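Local coordinates for thiosulfate sulfurtransferase TUM1 (Saccharomyces cerevisiae, PDB 3UTN), which transfers sulfur as a persulfide, accepting it from NFS1 and passing it to UBA4 for the 2-thiolation of the wobble uridine in tRNAs, at residues I73-F78 / S167-S172. Residues are numbered along the deposited sequence; the frame is centred on the assembly and turned at random.
Sequences IPNSIF and SPYPKS
The backbones of 73-78 and 167-172 come nearest where the CA atoms of I77 and S167 lie 4.2 Å apart; here a type II turn from I73 to S76 leads into edge strand 77-78 of the first rhodanese domain's parallel sheet, and the loop following helix 148-153 runs past it. F78 extends this meeting of edge and loop through backbone hydrogen bonding with F166. The I77 methyl CG2 sits at the edge of the Y169 ring, in its plane, 3.4 Å from CD2, and also packs against S167. P168 presents its ring to the turn, CD 3.1 Å from S76 O, while its CG lies over one face of the Y169 ring, near the rim. With CG anti to its carbonyl carbon (chi1 -54°), Y169 reaches past I77 CG2 toward N75, and its hydroxyl appears to donate to N75 O, a bond left doubtful by the uncertain position of OH. R46 makes a cation-pi contact with this ring. A leucine in place of Y169 would probably deprive I77 CG2 of the flat ring edge it packs against and R46 of its aromatic partner. S167 OG, which also hydrogen-bonds with L108 O, closes an ST turn by accepting from Y169 N at 3.0 Å.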
loop_
_atom_site.group_PDB
_atom_site.type_symbol
_atom_site.label_atom_id
_atom_site.label_comp_id
_atom_site.label_asym_id
_atom_site.label_seq_id
_atom_site.Cartn_x
_atom_site.Cartn_y
_atom_site.Cartn_z
ATOM N N ILE A 73 12.726 -4.541 -12.789
ATOM C CA ILE A 73 12.238 -4.028 -14.036
ATOM C C ILE A 73 13.280 -3.005 -14.461
ATOM O O ILE A 73 13.729 -2.216 -13.635
ATOM C CB ILE A 73 10.874 -3.367 -13.861
ATOM C CG1 ILE A 73 9.884 -4.362 -13.243
ATOM C CG2 ILE A 73 10.384 -2.845 -15.196
ATOM C CD1 ILE A 73 8.463 -3.852 -13.173
ATOM N N PRO A 74 13.701 -3.041 -15.734
ATOM C CA PRO A 74 14.717 -2.112 -16.200
ATOM C C PRO A 74 14.422 -0.691 -15.736
ATOM O O PRO A 74 13.264 -0.295 -15.667
ATOM C CB PRO A 74 14.589 -2.213 -17.716
ATOM C CG PRO A 74 14.216 -3.641 -17.937
ATOM C CD PRO A 74 13.279 -3.967 -16.802
ATOM N N ASN A 75 15.471 0.053 -15.403
ATOM C CA ASN A 75 15.359 1.473 -15.090
ATOM C C ASN A 75 14.649 1.721 -13.778
ATOM O O ASN A 75 14.218 2.837 -13.498
ATOM C CB ASN A 75 14.647 2.214 -16.224
ATOM C CG ASN A 75 15.190 1.840 -17.583
ATOM O OD1 ASN A 75 16.397 1.707 -17.760
ATOM N ND2 ASN A 75 14.299 1.651 -18.545
ATOM N N SER A 76 14.533 0.668 -12.979
ATOM C CA SER A 76 13.882 0.759 -11.687
ATOM C C SER A 76 14.639 1.669 -10.757
ATOM O O SER A 76 15.857 1.732 -10.797
ATOM C CB SER A 76 13.787 -0.600 -11.019
ATOM O OG SER A 76 12.769 -1.381 -11.603
ATOM N N ILE A 77 13.899 2.367 -9.922
ATOM C CA ILE A 77 14.485 2.962 -8.767
ATOM C C ILE A 77 13.984 2.086 -7.653
ATOM O O ILE A 77 13.003 1.337 -7.801
ATOM C CB ILE A 77 14.033 4.406 -8.535
ATOM C CG1 ILE A 77 12.511 4.469 -8.374
ATOM C CG2 ILE A 77 14.537 5.286 -9.663
ATOM C CD1 ILE A 77 11.996 5.826 -7.983
ATOM N N PHE A 78 14.673 2.158 -6.538
ATOM C CA PHE A 78 14.206 1.498 -5.374
ATOM C C PHE A 78 13.517 2.543 -4.532
ATOM O O PHE A 78 14.067 3.607 -4.281
ATOM C CB PHE A 78 15.365 0.890 -4.618
ATOM C CG PHE A 78 14.970 0.311 -3.314
ATOM C CD1 PHE A 78 14.198 -0.845 -3.261
ATOM C CD2 PHE A 78 15.350 0.928 -2.132
ATOM C CE1 PHE A 78 13.821 -1.382 -2.048
ATOM C CE2 PHE A 78 14.979 0.387 -0.916
ATOM C CZ PHE A 78 14.213 -0.764 -0.876
ATOM N N SER A 167 18.842 4.021 -7.586
ATOM C CA SER A 167 18.326 4.699 -8.741
ATOM C C SER A 167 19.451 4.850 -9.733
ATOM O O SER A 167 20.559 5.196 -9.356
ATOM C CB SER A 167 17.805 6.071 -8.371
ATOM O OG SER A 167 17.474 6.774 -9.553
ATOM N N PRO A 168 19.160 4.594 -11.010
ATOM C CA PRO A 168 20.124 4.829 -12.076
ATOM C C PRO A 168 20.062 6.271 -12.559
ATOM O O PRO A 168 20.818 6.661 -13.443
ATOM C CB PRO A 168 19.631 3.899 -13.176
ATOM C CG PRO A 168 18.147 3.889 -12.991
ATOM C CD PRO A 168 17.923 3.966 -11.509
ATOM N N TYR A 169 19.166 7.054 -11.973
ATOM C CA TYR A 169 18.909 8.393 -12.453
ATOM C C TYR A 169 19.686 9.392 -11.640
ATOM O O TYR A 169 19.866 9.196 -10.442
ATOM C CB TYR A 169 17.416 8.701 -12.389
ATOM C CG TYR A 169 16.600 7.668 -13.111
ATOM C CD1 TYR A 169 16.624 7.580 -14.500
ATOM C CD2 TYR A 169 15.830 6.761 -12.407
ATOM C CE1 TYR A 169 15.889 6.618 -15.166
ATOM C CE2 TYR A 169 15.094 5.793 -13.065
ATOM C CZ TYR A 169 15.127 5.730 -14.438
ATOM O OH TYR A 169 14.389 4.774 -15.080
ATOM N N PRO A 170 20.159 10.469 -12.290
ATOM C CA PRO A 170 20.812 11.523 -11.527
ATOM C C PRO A 170 19.802 12.123 -10.567
ATOM O O PRO A 170 18.600 12.097 -10.837
ATOM C CB PRO A 170 21.192 12.547 -12.599
ATOM C CG PRO A 170 20.237 12.306 -13.720
ATOM C CD PRO A 170 20.019 10.820 -13.715
ATOM N N LYS A 171 20.275 12.650 -9.448
ATOM C CA LYS A 171 19.387 13.325 -8.524
ATOM C C LYS A 171 18.558 14.357 -9.277
ATOM O O LYS A 171 19.047 15.039 -10.178
ATOM C CB LYS A 171 20.168 13.962 -7.376
ATOM C CG LYS A 171 20.577 12.962 -6.306
ATOM C CD LYS A 171 21.577 13.558 -5.329
ATOM C CE LYS A 171 21.786 12.651 -4.124
ATOM N NZ LYS A 171 22.311 11.304 -4.491
ATOM N N SER A 172 17.283 14.427 -8.938
ATOM C CA SER A 172 16.406 15.406 -9.541
ATOM C C SER A 172 16.009 16.379 -8.452
ATOM O O SER A 172 16.386 16.205 -7.295
ATOM C CB SER A 172 15.163 14.717 -10.086
ATOM O OG SER A 172 14.470 14.083 -9.025
#